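Local coordinates for protein rhodopsin (Todarodes pacificus, PDB 2Z73) that detects light through a covalently bound retinal and passes the signal to a Gq-type G protein, starting phospholipase C signalling for vision, at residues I56-K61 against E324-T329; I73-F78 against I157-W162; L272-Y277 against K305-H310. All coordinates share one frame; numbering follows the deposited sequence.

Interaction 1: residues I56-K61 against E324-T329; sequences IYLFTK and EAISQT. With PLM (palmitic acid), chain E.
L58 reaches out from helix 31-61 to touch A325, I326 and T329 of helix 320-329, and its isobutyl group carries every close contact between 56-61 and 324-329. Its branch point CG sits on the methyl of A325, 3.9 Å from CB; the CA atoms of these two residues, 6.9 Å apart, are the nearest pair across the contact. The two methyls then part company. CD2 meets CG1 of I326 at 3.6 Å, the two side chains crossing nearly at a right angle, while CD1 lies alongside the hydroxyl of T329, 3.4 Å from OG1. With chi1 at 78°, that hydroxyl lies between the backbone N and the carbonyl carbon of T329 and turns back along its own helix, making a weak hydrogen bond to A325 O. CD1 offers this oxygen only van der Waals contact.

The short helix 320-329 is the cytoplasmic helix 8 of rhodopsin-family receptors, which follows the seventh membrane helix; the axes of 324-329 and 56-61 lie at 105° to each other, 10.6 Å apart at their closest. F322 adds a ring beside F59, and L334 and a docosane lie by I326. A palmitic acid approaches other residues of 56-61: I56 CG2 packs on its C6 at 3.8 Å, and K61 NZ comes within 3.7 Å of its C1.

Interaction 2: residues I73-F78 against I157-W162; sequences IINLAF and IFVWLW. With BOG (octyl beta-D-glucopyranoside), chain C.
The indole of W160 meets N75 and F78 along its edge: N75 OD1 lies beside the pyrrole NE1, and F78 CE2 beside the far corner of the six-membered ring. F78 and W160 pair obliquely, their planes at 56° and their centroids 6.0 Å apart. This is a link between the second and fourth helices of the seven-transmembrane bundle, made by an asparagine–tryptophan hydrogen bond as in other rhodopsin-family receptors. The axes of the two segments run in much the same direction but come no closer than 12.0 Å, so long side chains must span the distance.

N75 does so with CG anti to its backbone N (chi1 -177°), which extends the amide toward helix 149-167. There W160 NE1 gives N75 OD1 a hydrogen bond of 2.9 Å; the donor lies in the carbonyl plane of N75, OD1 is tilted out of the indole plane, and at 141° the bond is noticeably bent. The other end of the amide, ND2, passes V159 CG1 at 4.1 Å and gives a weak hydrogen bond to T125 of helix 104-138, tying a third helix to the pair. A palmitic acid touches F78, and I73 packs on an octyl glucoside tail, its CD1 3.6 Å from C7'.

Interaction 3: residues L272-Y277 against K305-H310; sequences LSWSPY and KASAIH. With RET (retinal), chain D.
The backbones of S273 and S307 come close, with CA atoms 5.7 Å apart, just before helix 246-286 kinks at P276, where the N atoms of P276 and Y277 lack bonds to the preceding turn. The W274–P276 part matches the CWxP motif of the sixth helix in rhodopsin-family receptors, with S273 in the cysteine's place. S273 CB and S307 CB touch at 3.4 Å; both hydroxyls bond elsewhere, to the same residue, S273 OG to Q269 O and S307 OG to Q269 NE2.

W274 fits between S307 and the retinal. Its CG lies anti to its carbonyl carbon (chi1 -71°), placing NE1 3.7 Å from S307 CB. Retinal C18 stands 3.9 Å above one face of the indole, offset toward the rim, and CZ3 reaches the C20 methyl at 3.6 Å. An alanine here is likely to deprive the C18 and C20 methyls of the surface they rest on, leaving the polyene and its ring freer to shift and S307 CB without its indole neighbour. From helix 294-306, K305 carries the retinal, its chain bent at chi4 (-78°); its NZ also has a hydrogen bond with Y111 OH and is joined covalently to retinal C15 at 1.3 Å.

Overall arrangement
All three contacts belong to one seven-transmembrane bundle, with helix 8 added on its cytoplasmic side. Interactions 1 and 2 have centres 20 Å apart and touch directly, because helices 31-61 and 70-87 pack side by side: I56 lies on A77, F59 on I73 and T60 on I74. Interaction 3 has its centre 18 Å from that of interaction 2 and 25 Å from that of interaction 1, and touches neither. Along the chain, interaction 1 joins the first helix to helix 8 and encloses the other two, which follow in series. The contacts thus range from the retinal site, where light is absorbed, to the cytoplasmic end of the bundle.

Interaction 1: residues I56-K61 against E324-T329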
loop_
_atom_site.group_PDB
_atom_site.type_symbol
_atom_site.label_atom_id
_atom_site.label_comp_id
_atom_site.label_asym_id
_atom_site.label_seq_id
_atom_site.Cartn_x
_atom_site.Cartn_y
_atom_site.Cartn_z
ATOM N N ILE A 56 -7.934 7.004 -8.570
ATOM C CA ILE A 56 -7.341 8.290 -8.914
ATOM C C ILE A 56 -8.311 9.147 -9.736
ATOM O O ILE A 56 -8.467 10.341 -9.477
ATOM C CB ILE A 56 -6.052 8.131 -9.730
ATOM C CG1 ILE A 56 -4.981 7.418 -8.899
ATOM C CG2 ILE A 56 -5.568 9.510 -10.190
ATOM C CD1 ILE A 56 -3.667 7.233 -9.640
ATOM N N TYR A 57 -8.955 8.535 -10.727
ATOM C CA TYR A 57 -9.903 9.249 -11.579
ATOM C C TYR A 57 -11.059 9.769 -10.745
ATOM O O TYR A 57 -11.285 10.975 -10.683
ATOM C CB TYR A 57 -10.425 8.327 -12.692
ATOM C CG TYR A 57 -11.466 8.953 -13.605
ATOM C CD1 TYR A 57 -12.798 8.542 -13.558
ATOM C CD2 TYR A 57 -11.119 9.955 -14.513
ATOM C CE1 TYR A 57 -13.751 9.108 -14.383
ATOM C CE2 TYR A 57 -12.069 10.531 -15.339
ATOM C CZ TYR A 57 -13.382 10.102 -15.270
ATOM O OH TYR A 57 -14.340 10.666 -16.087
ATOM N N LEU A 58 -11.777 8.857 -10.092
ATOM C CA LEU A 58 -12.917 9.224 -9.256
ATOM C C LEU A 58 -12.588 10.204 -8.119
ATOM O O LEU A 58 -13.312 11.179 -7.914
ATOM C CB LEU A 58 -13.571 7.963 -8.682
ATOM C CG LEU A 58 -14.874 7.492 -9.339
ATOM C CD1 LEU A 58 -14.869 7.788 -10.828
ATOM C CD2 LEU A 58 -15.066 6.006 -9.085
ATOM N N PHE A 59 -11.503 9.962 -7.386
ATOM C CA PHE A 59 -11.166 10.859 -6.285
ATOM C C PHE A 59 -10.752 12.271 -6.703
ATOM O O PHE A 59 -11.085 13.233 -6.018
ATOM C CB PHE A 59 -10.097 10.236 -5.371
ATOM C CG PHE A 59 -10.670 9.415 -4.235
ATOM C CD1 PHE A 59 -11.141 8.121 -4.449
ATOM C CD2 PHE A 59 -10.753 9.948 -2.952
ATOM C CE1 PHE A 59 -11.686 7.372 -3.397
ATOM C CE2 PHE A 59 -11.296 9.210 -1.898
ATOM C CZ PHE A 59 -11.763 7.921 -2.119
ATOM N N THR A 60 -10.037 12.410 -7.815
ATOM C CA THR A 60 -9.647 13.748 -8.252
ATOM C C THR A 60 -10.793 14.496 -8.937
ATOM O O THR A 60 -10.762 15.719 -9.025
ATOM C CB THR A 60 -8.465 13.731 -9.252
ATOM O OG1 THR A 60 -8.708 12.755 -10.266
ATOM C CG2 THR A 60 -7.162 13.430 -8.552
ATOM N N LYS A 61 -11.812 13.773 -9.393
ATOM C CA LYS A 61 -12.902 14.418 -10.099
ATOM C C LYS A 61 -14.267 14.508 -9.421
ATOM O O LYS A 61 -15.160 15.194 -9.924
ATOM C CB LYS A 61 -13.054 13.772 -11.475
ATOM C CG LYS A 61 -11.821 13.972 -12.351
ATOM C CD LYS A 61 -11.509 15.459 -12.508
ATOM C CE LYS A 61 -10.167 15.682 -13.181
ATOM N NZ LYS A 61 -9.838 17.133 -13.311
ATOM N N GLU A 324 -20.542 5.300 -4.062
ATOM C CA GLU A 324 -21.581 6.132 -4.656
ATOM C C GLU A 324 -21.085 6.487 -6.055
ATOM O O GLU A 324 -21.683 6.121 -7.066
ATOM C CB GLU A 324 -21.754 7.398 -3.810
ATOM C CG GLU A 324 -23.125 8.040 -3.840
ATOM C CD GLU A 324 -23.110 9.432 -3.229
ATOM O OE1 GLU A 324 -24.196 9.984 -2.958
ATOM O OE2 GLU A 324 -21.997 9.976 -3.030
ATOM N N ALA A 325 -19.960 7.186 -6.094
ATOM C CA ALA A 325 -19.340 7.608 -7.342
ATOM C C ALA A 325 -19.258 6.487 -8.375
ATOM O O ALA A 325 -19.561 6.691 -9.546
ATOM C CB ALA A 325 -17.937 8.166 -7.052
ATOM N N ILE A 326 -18.842 5.302 -7.957
ATOM C CA ILE A 326 -18.740 4.203 -8.907
ATOM C C ILE A 326 -20.097 3.937 -9.541
ATOM O O ILE A 326 -20.218 3.867 -10.761
ATOM C CB ILE A 326 -18.210 2.900 -8.229
ATOM C CG1 ILE A 326 -16.784 3.119 -7.725
ATOM C CG2 ILE A 326 -18.198 1.746 -9.231
ATOM C CD1 ILE A 326 -16.138 1.872 -7.179
ATOM N N SER A 327 -21.120 3.807 -8.706
ATOM C CA SER A 327 -22.473 3.536 -9.193
ATOM C C SER A 327 -22.916 4.575 -10.216
ATOM O O SER A 327 -23.708 4.281 -11.114
ATOM C CB SER A 327 -23.459 3.519 -8.022
ATOM O OG SER A 327 -23.617 4.811 -7.465
ATOM N N GLN A 328 -22.387 5.786 -10.070
ATOM C CA GLN A 328 -22.705 6.906 -10.953
ATOM C C GLN A 328 -21.815 7.016 -12.190
ATOM O O GLN A 328 -22.138 7.763 -13.105
ATOM C CB GLN A 328 -22.619 8.226 -10.176
ATOM C CG GLN A 328 -23.751 8.472 -9.190
ATOM C CD GLN A 328 -23.369 9.452 -8.093
ATOM O OE1 GLN A 328 -24.210 10.194 -7.598
ATOM N NE2 GLN A 328 -22.098 9.445 -7.694
ATOM N N THR A 329 -20.698 6.294 -12.235
ATOM C CA THR A 329 -19.821 6.398 -13.399
ATOM C C THR A 329 -19.430 5.061 -14.052
ATOM O O THR A 329 -19.418 4.946 -15.275
ATOM C CB THR A 329 -18.550 7.201 -13.040
ATOM O OG1 THR A 329 -17.637 6.377 -12.312
ATOM C CG2 THR A 329 -18.913 8.385 -12.167
HETATM C C1 PLM E . -6.566 15.885 -14.386
HETATM O O2 PLM E . -7.124 15.899 -15.476
HETATM C C2 PLM E . -6.671 14.632 -13.513
HETATM C C3 PLM E . -5.318 13.973 -13.214
HETATM C C4 PLM E . -5.311 12.523 -13.684
HETATM C C5 PLM E . -4.117 11.777 -13.157
HETATM C C6 PLM E . -4.151 10.353 -13.656
HETATM C C7 PLM E . -2.766 9.745 -13.609
HETATM C C8 PLM E . -2.751 8.295 -14.119
HETATM C C9 PLM E . -1.498 7.541 -13.669
HETATM C CA PLM E . -0.384 7.603 -14.688
HETATM C CB PLM E . 0.963 7.451 -14.010
HETATM C CC PLM E . 2.050 7.104 -15.008
HETATM C CD PLM E . 3.391 6.961 -14.316
HETATM C CE PLM E . 4.096 5.712 -14.785
HETATM C CF PLM E . 5.413 6.011 -15.480
HETATM C CG PLM E . 6.104 4.732 -15.941
#

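Interaction 2: residues I73-F78 against I157-W162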
loop_
_atom_site.group_PDB
_atom_site.type_symbol
_atom_site.label_atom_id
_atom_site.label_comp_id
_atom_site.label_asym_id
_atom_site.label_seq_id
_atom_site.Cartn_x
_atom_site.Cartn_y
_atom_site.Cartn_z
ATOM N N ILE A 73 -5.041 9.213 -0.227
ATOM C CA ILE A 73 -5.642 8.088 -0.941
ATOM C C ILE A 73 -5.188 8.091 -2.398
ATOM O O ILE A 73 -4.846 7.051 -2.963
ATOM C CB ILE A 73 -7.197 8.144 -0.910
ATOM C CG1 ILE A 73 -7.718 7.666 0.447
ATOM C CG2 ILE A 73 -7.784 7.262 -2.011
ATOM C CD1 ILE A 73 -9.239 7.731 0.582
ATOM N N ILE A 74 -5.186 9.273 -2.999
ATOM C CA ILE A 74 -4.770 9.396 -4.377
ATOM C C ILE A 74 -3.301 9.014 -4.487
ATOM O O ILE A 74 -2.917 8.215 -5.345
ATOM C CB ILE A 74 -5.020 10.841 -4.898
ATOM C CG1 ILE A 74 -6.534 11.075 -5.024
ATOM C CG2 ILE A 74 -4.348 11.056 -6.257
ATOM C CD1 ILE A 74 -6.931 12.498 -5.318
ATOM N N ASN A 75 -2.484 9.579 -3.604
ATOM C CA ASN A 75 -1.053 9.302 -3.597
ATOM C C ASN A 75 -0.805 7.792 -3.496
ATOM O O ASN A 75 0.074 7.251 -4.176
ATOM C CB ASN A 75 -0.377 10.028 -2.428
ATOM C CG ASN A 75 1.126 9.829 -2.419
ATOM O OD1 ASN A 75 1.835 10.329 -3.294
ATOM N ND2 ASN A 75 1.621 9.088 -1.439
ATOM N N LEU A 76 -1.589 7.130 -2.645
ATOM C CA LEU A 76 -1.481 5.686 -2.447
ATOM C C LEU A 76 -1.818 4.960 -3.757
ATOM O O LEU A 76 -1.133 4.017 -4.156
ATOM C CB LEU A 76 -2.463 5.238 -1.366
ATOM C CG LEU A 76 -2.082 4.116 -0.404
ATOM C CD1 LEU A 76 -3.348 3.585 0.251
ATOM C CD2 LEU A 76 -1.362 2.988 -1.131
ATOM N N ALA A 77 -2.882 5.403 -4.420
ATOM C CA ALA A 77 -3.304 4.791 -5.669
ATOM C C ALA A 77 -2.269 4.990 -6.772
ATOM O O ALA A 77 -2.078 4.104 -7.603
ATOM C CB ALA A 77 -4.642 5.352 -6.101
ATOM N N PHE A 78 -1.612 6.147 -6.794
ATOM C CA PHE A 78 -0.598 6.408 -7.818
ATOM C C PHE A 78 0.544 5.431 -7.556
ATOM O O PHE A 78 1.108 4.837 -8.480
ATOM C CB PHE A 78 -0.061 7.840 -7.711
ATOM C CG PHE A 78 0.989 8.171 -8.734
ATOM C CD1 PHE A 78 0.667 8.887 -9.876
ATOM C CD2 PHE A 78 2.296 7.719 -8.580
ATOM C CE1 PHE A 78 1.622 9.145 -10.851
ATOM C CE2 PHE A 78 3.261 7.974 -9.556
ATOM C CZ PHE A 78 2.924 8.685 -10.689
ATOM N N ILE A 157 5.093 15.174 0.353
ATOM C CA ILE A 157 6.452 15.524 -0.046
ATOM C C ILE A 157 7.415 14.748 0.848
ATOM O O ILE A 157 8.452 14.257 0.383
ATOM C CB ILE A 157 6.748 17.032 0.123
ATOM C CG1 ILE A 157 5.968 17.841 -0.913
ATOM C CG2 ILE A 157 8.242 17.285 -0.033
ATOM C CD1 ILE A 157 6.236 19.334 -0.846
ATOM N N PHE A 158 7.081 14.647 2.134
ATOM C CA PHE A 158 7.924 13.890 3.049
ATOM C C PHE A 158 7.900 12.439 2.578
ATOM O O PHE A 158 8.938 11.776 2.491
ATOM C CB PHE A 158 7.399 13.955 4.483
ATOM C CG PHE A 158 7.931 12.859 5.365
ATOM C CD1 PHE A 158 9.291 12.775 5.653
ATOM C CD2 PHE A 158 7.080 11.881 5.874
ATOM C CE1 PHE A 158 9.801 11.726 6.435
ATOM C CE2 PHE A 158 7.580 10.829 6.655
ATOM C CZ PHE A 158 8.943 10.755 6.933
ATOM N N VAL A 159 6.697 11.956 2.280
ATOM C CA VAL A 159 6.516 10.595 1.814
ATOM C C VAL A 159 7.411 10.306 0.614
ATOM O O VAL A 159 8.141 9.318 0.599
ATOM C CB VAL A 159 5.067 10.331 1.375
ATOM C CG1 VAL A 159 4.933 8.885 0.923
ATOM C CG2 VAL A 159 4.093 10.657 2.512
ATOM N N TRP A 160 7.348 11.164 -0.400
ATOM C CA TRP A 160 8.158 10.952 -1.586
ATOM C C TRP A 160 9.642 10.963 -1.266
ATOM O O TRP A 160 10.364 10.050 -1.648
ATOM C CB TRP A 160 7.821 11.984 -2.670
ATOM C CG TRP A 160 6.606 11.617 -3.496
ATOM C CD1 TRP A 160 5.296 11.796 -3.159
ATOM C CD2 TRP A 160 6.603 10.977 -4.783
ATOM N NE1 TRP A 160 4.475 11.312 -4.154
ATOM C CE2 TRP A 160 5.252 10.805 -5.162
ATOM C CE3 TRP A 160 7.612 10.535 -5.654
ATOM C CZ2 TRP A 160 4.884 10.211 -6.373
ATOM C CZ3 TRP A 160 7.244 9.944 -6.860
ATOM C CH2 TRP A 160 5.889 9.788 -7.206
ATOM N N LEU A 161 10.107 11.983 -0.558
ATOM C CA LEU A 161 11.520 12.047 -0.207
ATOM C C LEU A 161 11.926 10.796 0.554
ATOM O O LEU A 161 12.905 10.127 0.209
ATOM C CB LEU A 161 11.812 13.288 0.635
ATOM C CG LEU A 161 12.258 14.496 -0.181
ATOM C CD1 LEU A 161 13.450 14.088 -1.040
ATOM C CD2 LEU A 161 11.123 14.986 -1.064
ATOM N N TRP A 162 11.166 10.479 1.593
ATOM C CA TRP A 162 11.429 9.302 2.403
ATOM C C TRP A 162 11.557 8.059 1.517
ATOM O O TRP A 162 12.597 7.402 1.502
ATOM C CB TRP A 162 10.292 9.129 3.410
ATOM C CG TRP A 162 10.480 8.020 4.383
ATOM C CD1 TRP A 162 10.005 6.748 4.276
ATOM C CD2 TRP A 162 11.182 8.085 5.628
ATOM N NE1 TRP A 162 10.364 6.014 5.382
ATOM C CE2 TRP A 162 11.089 6.812 6.227
ATOM C CE3 TRP A 162 11.881 9.098 6.297
ATOM C CZ2 TRP A 162 11.671 6.522 7.467
ATOM C CZ3 TRP A 162 12.460 8.810 7.530
ATOM C CH2 TRP A 162 12.349 7.530 8.101
HETATM C C1 BOG C . -13.826 13.182 5.205
HETATM O O1 BOG C . -12.898 12.308 5.687
HETATM C C2 BOG C . -15.086 12.374 5.379
HETATM O O2 BOG C . -15.084 11.112 4.606
HETATM C C3 BOG C . -16.090 13.314 4.884
HETATM O O3 BOG C . -17.254 12.591 5.054
HETATM C C4 BOG C . -16.043 14.651 5.731
HETATM O O4 BOG C . -17.000 15.553 5.269
HETATM C C5 BOG C . -14.788 15.392 5.539
HETATM O O5 BOG C . -13.825 14.458 6.014
HETATM C C6 BOG C . -14.731 16.726 6.397
HETATM O O6 BOG C . -13.409 17.440 6.132
HETATM C "C1'" BOG C . -11.867 12.512 4.762
HETATM C "C2'" BOG C . -10.761 11.873 5.440
HETATM C "C3'" BOG C . -10.313 10.878 4.424
HETATM C "C4'" BOG C . -9.952 9.790 5.265
HETATM C "C5'" BOG C . -9.176 8.896 4.371
HETATM C "C6'" BOG C . -9.422 7.624 4.975
HETATM C "C7'" BOG C . -8.714 6.724 4.047
HETATM C "C8'" BOG C . -9.448 5.512 4.219
#

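Interaction 3: residues L272-Y277 against K305-H310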
loop_
_atom_site.group_PDB
_atom_site.type_symbol
_atom_site.label_atom_id
_atom_site.label_comp_id
_atom_site.label_asym_id
_atom_site.label_seq_id
_atom_site.Cartn_x
_atom_site.Cartn_y
_atom_site.Cartn_z
ATOM N N LEU A 272 0.236 -8.288 5.808
ATOM C CA LEU A 272 0.018 -9.694 5.485
ATOM C C LEU A 272 0.625 -10.044 4.141
ATOM O O LEU A 272 1.047 -11.175 3.924
ATOM C CB LEU A 272 -1.480 -10.016 5.440
ATOM C CG LEU A 272 -2.217 -10.082 6.771
ATOM C CD1 LEU A 272 -3.705 -10.196 6.509
ATOM C CD2 LEU A 272 -1.712 -11.268 7.578
ATOM N N SER A 273 0.662 -9.074 3.234
ATOM C CA SER A 273 1.221 -9.301 1.905
ATOM C C SER A 273 2.755 -9.261 1.853
ATOM O O SER A 273 3.373 -10.090 1.191
ATOM C CB SER A 273 0.665 -8.273 0.914
ATOM O OG SER A 273 -0.742 -8.310 0.873
ATOM N N TRP A 274 3.367 -8.307 2.550
ATOM C CA TRP A 274 4.822 -8.188 2.522
ATOM C C TRP A 274 5.617 -8.952 3.577
ATOM O O TRP A 274 6.711 -9.441 3.288
ATOM C CB TRP A 274 5.251 -6.713 2.576
ATOM C CG TRP A 274 4.960 -5.940 1.329
ATOM C CD1 TRP A 274 3.809 -5.272 1.027
ATOM C CD2 TRP A 274 5.829 -5.767 0.200
ATOM N NE1 TRP A 274 3.905 -4.695 -0.214
ATOM C CE2 TRP A 274 5.133 -4.980 -0.744
ATOM C CE3 TRP A 274 7.128 -6.200 -0.105
ATOM C CZ2 TRP A 274 5.692 -4.614 -1.978
ATOM C CZ3 TRP A 274 7.690 -5.838 -1.335
ATOM C CH2 TRP A 274 6.972 -5.054 -2.253
ATOM N N SER A 275 5.088 -9.056 4.792
ATOM C CA SER A 275 5.816 -9.734 5.859
ATOM C C SER A 275 6.383 -11.099 5.501
ATOM O O SER A 275 7.491 -11.427 5.907
ATOM C CB SER A 275 4.949 -9.826 7.103
ATOM O OG SER A 275 4.631 -8.520 7.561
ATOM N N PRO A 276 5.640 -11.915 4.741
ATOM C CA PRO A 276 6.211 -13.222 4.403
ATOM C C PRO A 276 7.549 -13.073 3.658
ATOM O O PRO A 276 8.588 -13.536 4.130
ATOM C CB PRO A 276 5.128 -13.851 3.531
ATOM C CG PRO A 276 3.870 -13.261 4.090
ATOM C CD PRO A 276 4.238 -11.820 4.300
ATOM N N TYR A 277 7.504 -12.411 2.499
ATOM C CA TYR A 277 8.679 -12.180 1.661
ATOM C C TYR A 277 9.779 -11.549 2.488
ATOM O O TYR A 277 10.944 -11.944 2.398
ATOM C CB TYR A 277 8.322 -11.270 0.476
ATOM C CG TYR A 277 9.464 -10.975 -0.481
ATOM C CD1 TYR A 277 10.101 -9.730 -0.489
ATOM C CD2 TYR A 277 9.923 -11.957 -1.361
ATOM C CE1 TYR A 277 11.169 -9.471 -1.346
ATOM C CE2 TYR A 277 10.992 -11.717 -2.227
ATOM C CZ TYR A 277 11.610 -10.474 -2.218
ATOM O OH TYR A 277 12.656 -10.248 -3.096
ATOM N N LYS A 305 3.884 -8.729 -4.396
ATOM C CA LYS A 305 3.611 -7.877 -5.550
ATOM C C LYS A 305 2.119 -7.580 -5.774
ATOM O O LYS A 305 1.758 -6.487 -6.210
ATOM C CB LYS A 305 4.198 -8.502 -6.818
ATOM C CG LYS A 305 5.712 -8.551 -6.847
ATOM C CD LYS A 305 6.214 -8.808 -8.256
ATOM C CE LYS A 305 7.687 -9.168 -8.287
ATOM N NZ LYS A 305 8.598 -8.037 -8.148
ATOM N N ALA A 306 1.259 -8.552 -5.478
ATOM C CA ALA A 306 -0.172 -8.364 -5.663
ATOM C C ALA A 306 -0.737 -7.372 -4.651
ATOM O O ALA A 306 -1.801 -6.804 -4.858
ATOM C CB ALA A 306 -0.898 -9.706 -5.557
ATOM N N SER A 307 -0.014 -7.151 -3.558
ATOM C CA SER A 307 -0.488 -6.211 -2.541
ATOM C C SER A 307 -0.983 -4.918 -3.155
ATOM O O SER A 307 -1.991 -4.386 -2.741
ATOM C CB SER A 307 0.615 -5.877 -1.522
ATOM O OG SER A 307 0.164 -4.930 -0.548
ATOM N N ALA A 308 -0.274 -4.415 -4.154
ATOM C CA ALA A 308 -0.653 -3.154 -4.778
ATOM C C ALA A 308 -1.966 -3.166 -5.569
ATOM O O ALA A 308 -2.318 -2.163 -6.188
ATOM C CB ALA A 308 0.487 -2.652 -5.669
ATOM N N ILE A 309 -2.693 -4.277 -5.549
ATOM C CA ILE A 309 -3.949 -4.344 -6.288
ATOM C C ILE A 309 -5.138 -4.559 -5.363
ATOM O O ILE A 309 -6.228 -4.901 -5.831
ATOM C CB ILE A 309 -3.985 -5.526 -7.259
ATOM C CG1 ILE A 309 -4.202 -6.813 -6.454
ATOM C CG2 ILE A 309 -2.702 -5.562 -8.090
ATOM C CD1 ILE A 309 -4.670 -7.991 -7.251
ATOM N N HIS A 310 -4.952 -4.360 -4.065
ATOM C CA HIS A 310 -6.042 -4.626 -3.147
ATOM C C HIS A 310 -6.873 -3.466 -2.639
ATOM O O HIS A 310 -8.085 -3.582 -2.560
ATOM C CB HIS A 310 -5.519 -5.447 -1.971
ATOM C CG HIS A 310 -5.141 -6.846 -2.342
ATOM N ND1 HIS A 310 -3.989 -7.455 -1.889
ATOM C CD2 HIS A 310 -5.762 -7.757 -3.129
ATOM C CE1 HIS A 310 -3.916 -8.677 -2.383
ATOM N NE2 HIS A 310 -4.979 -8.885 -3.138
HETATM C C1 RET D . 10.950 -5.012 2.970
HETATM C C2 RET D . 9.955 -5.356 4.115
HETATM C C3 RET D . 8.482 -5.276 3.753
HETATM C C4 RET D . 8.106 -3.944 3.082
HETATM C C5 RET D . 9.070 -3.550 1.962
HETATM C C6 RET D . 10.356 -4.022 1.887
HETATM C C7 RET D . 11.301 -3.635 0.758
HETATM C C8 RET D . 11.185 -4.078 -0.569
HETATM C C9 RET D . 11.947 -3.758 -1.784
HETATM C C10 RET D . 11.486 -4.391 -2.871
HETATM C C11 RET D . 11.887 -4.319 -4.260
HETATM C C12 RET D . 11.365 -5.004 -5.322
HETATM C C13 RET D . 10.348 -6.114 -5.482
HETATM C C14 RET D . 9.975 -6.525 -6.732
HETATM C C15 RET D . 9.011 -7.605 -6.972
HETATM C C16 RET D . 12.230 -4.438 3.576
HETATM C C17 RET D . 11.358 -6.386 2.344
HETATM C C18 RET D . 8.386 -2.608 1.005
HETATM C C19 RET D . 13.095 -2.770 -1.742
HETATM C C20 RET D . 9.783 -6.734 -4.184
#